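Local atomic coordinates of putative cell adhesion protein (PDB entry 3LIU), a protein that probably serves as a building block of bacterial pili, as a FimA/Mfa1-type fimbrillin with a putative role in cell adhesion. Residues S207-A215 and T222-D230. Sequence-based numbering, arbitrary orientation.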
loop_
_atom_site.group_PDB
_atom_site.type_symbol
_atom_site.label_atom_id
_atom_site.label_comp_id
_atom_site.label_asym_id
_atom_site.label_seq_id
_atom_site.Cartn_x
_atom_site.Cartn_y
_atom_site.Cartn_z
ATOM N N SER A 207 2.577 12.091 4.512
ATOM C CA SER A 207 2.756 11.927 3.074
ATOM C C SER A 207 2.518 10.519 2.546
ATOM O O SER A 207 3.251 10.043 1.687
ATOM C CB SER A 207 4.138 12.424 2.607
ATOM O OG SER A 207 4.292 13.793 2.944
ATOM N N ALA A 208 1.439 9.888 3.017
ATOM C CA ALA A 208 0.924 8.642 2.436
ATOM C C ALA A 208 0.126 9.045 1.205
ATOM O O ALA A 208 -0.790 9.866 1.321
ATOM C CB ALA A 208 -0.002 7.915 3.461
ATOM N N LYS A 209 0.471 8.524 0.032
ATOM C CA LYS A 209 -0.383 8.758 -1.128
ATOM C C LYS A 209 -1.723 8.090 -0.853
ATOM O O LYS A 209 -1.793 6.912 -0.494
ATOM C CB LYS A 209 0.260 8.299 -2.417
ATOM C CG LYS A 209 1.302 9.288 -2.905
ATOM C CD LYS A 209 1.760 9.073 -4.306
ATOM C CE LYS A 209 2.718 10.201 -4.753
ATOM N NZ LYS A 209 3.266 10.018 -6.110
ATOM N N GLY A 210 -2.790 8.876 -0.953
ATOM C CA GLY A 210 -4.104 8.373 -0.620
ATOM C C GLY A 210 -4.892 7.934 -1.813
ATOM O O GLY A 210 -6.057 7.557 -1.682
ATOM N N VAL A 211 -4.256 7.990 -2.987
ATOM C CA VAL A 211 -4.847 7.517 -4.245
ATOM C C VAL A 211 -3.851 6.614 -4.972
ATOM O O VAL A 211 -2.628 6.750 -4.817
ATOM C CB VAL A 211 -5.248 8.651 -5.214
ATOM C CG1 VAL A 211 -6.426 9.486 -4.700
ATOM C CG2 VAL A 211 -4.016 9.558 -5.540
ATOM N N SER A 212 -4.401 5.704 -5.777
ATOM C CA SER A 212 -3.634 4.699 -6.556
ATOM C C SER A 212 -4.450 4.249 -7.763
ATOM O O SER A 212 -5.685 4.305 -7.761
ATOM C CB SER A 212 -3.294 3.464 -5.690
ATOM O OG SER A 212 -2.679 2.391 -6.440
ATOM N N SER A 213 -3.779 3.787 -8.802
ATOM C CA SER A 213 -4.462 3.004 -9.854
ATOM C C SER A 213 -4.879 1.634 -9.247
ATOM O O SER A 213 -4.248 1.151 -8.317
ATOM C CB SER A 213 -3.524 2.792 -11.059
ATOM O OG SER A 213 -3.294 4.021 -11.702
ATOM N N VAL A 214 -5.917 1.016 -9.790
ATOM C CA VAL A 214 -6.414 -0.237 -9.256
ATOM C C VAL A 214 -5.549 -1.441 -9.695
ATOM O O VAL A 214 -5.464 -2.423 -8.975
ATOM C CB VAL A 214 -7.902 -0.458 -9.595
ATOM C CG1 VAL A 214 -8.127 -0.777 -11.080
ATOM C CG2 VAL A 214 -8.495 -1.535 -8.685
ATOM N N ALA A 215 -4.947 -1.373 -10.876
ATOM C CA ALA A 215 -4.201 -2.514 -11.408
ATOM C C ALA A 215 -3.129 -2.039 -12.358
ATOM O O ALA A 215 -3.193 -0.890 -12.832
ATOM C CB ALA A 215 -5.141 -3.490 -12.070
ATOM N N THR A 222 3.878 -1.295 -11.205
ATOM C CA THR A 222 3.593 -0.036 -10.537
ATOM C C THR A 222 2.167 0.425 -10.826
ATOM O O THR A 222 1.655 0.271 -11.949
ATOM C CB THR A 222 4.651 1.050 -10.889
ATOM O OG1 THR A 222 4.357 2.233 -10.142
ATOM C CG2 THR A 222 4.651 1.399 -12.366
ATOM N N ILE A 223 1.515 0.913 -9.770
ATOM C CA ILE A 223 0.163 1.425 -9.806
ATOM C C ILE A 223 0.113 2.818 -9.166
ATOM O O ILE A 223 -0.956 3.359 -8.896
ATOM C CB ILE A 223 -0.836 0.490 -9.058
ATOM C CG1 ILE A 223 -0.328 0.171 -7.661
ATOM C CG2 ILE A 223 -1.121 -0.779 -9.919
ATOM C CD1 ILE A 223 -1.264 -0.702 -6.773
ATOM N N GLU A 224 1.281 3.365 -8.868
ATOM C CA GLU A 224 1.414 4.684 -8.261
ATOM C C GLU A 224 0.819 5.754 -9.144
ATOM O O GLU A 224 1.024 5.750 -10.368
ATOM C CB GLU A 224 2.909 5.028 -8.062
ATOM C CG GLU A 224 3.161 6.404 -7.368
ATOM C CD GLU A 224 4.640 6.669 -7.091
ATOM O OE1 GLU A 224 5.475 5.855 -7.511
ATOM O OE2 GLU A 224 4.967 7.672 -6.416
ATOM N N LYS A 225 0.131 6.702 -8.523
ATOM C CA LYS A 225 -0.359 7.892 -9.225
ATOM C C LYS A 225 0.658 9.016 -9.113
ATOM O O LYS A 225 1.120 9.337 -8.014
ATOM C CB LYS A 225 -1.649 8.393 -8.601
ATOM C CG LYS A 225 -2.907 7.564 -8.857
ATOM C CD LYS A 225 -3.150 7.275 -10.346
ATOM C CE LYS A 225 -4.620 6.885 -10.584
ATOM N NZ LYS A 225 -4.892 6.415 -11.966
ATOM N N ASP A 226 1.008 9.612 -10.258
ATOM C CA ASP A 226 1.777 10.837 -10.261
ATOM C C ASP A 226 0.952 11.934 -9.622
ATOM O O ASP A 226 -0.267 11.969 -9.778
ATOM C CB ASP A 226 2.116 11.268 -11.680
ATOM C CG ASP A 226 3.122 10.400 -12.327
ATOM O OD1 ASP A 226 3.723 9.536 -11.682
ATOM O OD2 ASP A 226 3.342 10.604 -13.507
ATOM N N PHE A 227 1.618 12.834 -8.918
ATOM C CA PHE A 227 0.966 14.001 -8.280
ATOM C C PHE A 227 1.435 15.277 -8.951
ATOM O O PHE A 227 2.494 15.308 -9.569
ATOM C CB PHE A 227 1.281 14.048 -6.783
ATOM C CG PHE A 227 0.363 13.227 -5.905
ATOM C CD1 PHE A 227 -0.114 11.958 -6.304
ATOM C CD2 PHE A 227 0.063 13.678 -4.630
ATOM C CE1 PHE A 227 -0.889 11.178 -5.439
ATOM C CE2 PHE A 227 -0.722 12.909 -3.742
ATOM C CZ PHE A 227 -1.197 11.674 -4.125
ATOM N N PHE A 228 0.641 16.335 -8.821
ATOM C CA PHE A 228 0.941 17.615 -9.451
ATOM C C PHE A 228 1.102 17.486 -10.987
ATOM O O PHE A 228 0.373 16.697 -11.604
ATOM C CB PHE A 228 2.126 18.275 -8.735
ATOM C CG PHE A 228 1.837 18.557 -7.292
ATOM C CD1 PHE A 228 0.913 19.540 -6.945
ATOM C CD2 PHE A 228 2.391 17.798 -6.297
ATOM C CE1 PHE A 228 0.579 19.769 -5.614
ATOM C CE2 PHE A 228 2.081 18.043 -4.954
ATOM C CZ PHE A 228 1.186 19.021 -4.617
ATOM N N GLY A 229 2.024 18.235 -11.599
ATOM C CA GLY A 229 2.138 18.258 -13.071
ATOM C C GLY A 229 0.790 18.568 -13.672
ATOM O O GLY A 229 0.115 19.479 -13.216
ATOM N N ASP A 230 0.345 17.760 -14.628
ATOM C CA ASP A 230 -0.982 17.953 -15.247
ATOM C C ASP A 230 -2.071 17.019 -14.669
ATOM O O ASP A 230 -3.174 16.886 -15.238
ATOM C CB ASP A 230 -0.873 17.716 -16.749
ATOM C CG ASP A 230 -0.567 16.257 -17.096
ATOM O OD1 ASP A 230 -0.802 15.349 -16.252
ATOM O OD2 ASP A 230 -0.106 16.012 -18.235
HETATM O O HOH W 1 -0.082 6.025 -5.619
HETATM O O HOH W 2 -0.608 4.326 -12.111
#
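Ser213 N donates to Ile223 O over 2.9 Å, where 223-227 runs back roughly antiparallel to 209-215, their directions 144° apart. A little further along, the two backbones are joined through water, one molecule donating a hydrogen bond to Val211 O and accepting one from Lys225 N. Lys209 carries the other end of the contact. Its extended chain slides along the Phe227 ring, with CE over one face in a CH-pi contact, 3.9 Å from the ring centroid and displaced toward the rim. Beyond the ring, Lys209 NZ reaches Lys225 O at 2.9 Å and forms a salt bridge with Glu224 OE2, also 2.9 Å away, meeting that oxygen on its anti side; Glu291 is a further acidic partner of the ammonium, and Glu224 OE1 is hydrogen-bonded to Thr288. Cutting the side chain of Lys209 back to an alanine is likely to strip the aliphatic cover from this Phe227 face and leave Glu224 and Glu291 without the cation they share. Val211 CG2 packs obliquely against the same ring, 3.5 Å from Phe227 CE1. The segments belong to a beta-rich, fimbrillin-type fold: 207-213 is the last part of the long, interrupted strand 193-213, and the loop holding 222-230 leads on to strand 238-240, so the chain folds back on the strand it has just left. Lys225 lays its CG against Ser212 CA, and a bend at chi2 (-52°) turns the rest of the chain to bring NZ to Ser213 OG at 2.9 Å; Glu111 pairs with the same ammonium. A second water links Ser213 OG to Glu224 O. With chi1 at 173°, Ser212 OG points away from its backbone N and donates a hydrogen bond to Ser213 O, lying 3.4 Å from Ile223 CD1. The other branch of that isoleucine, CG2, presses on the backbone of Ala215, 3.4 Å from its C atom.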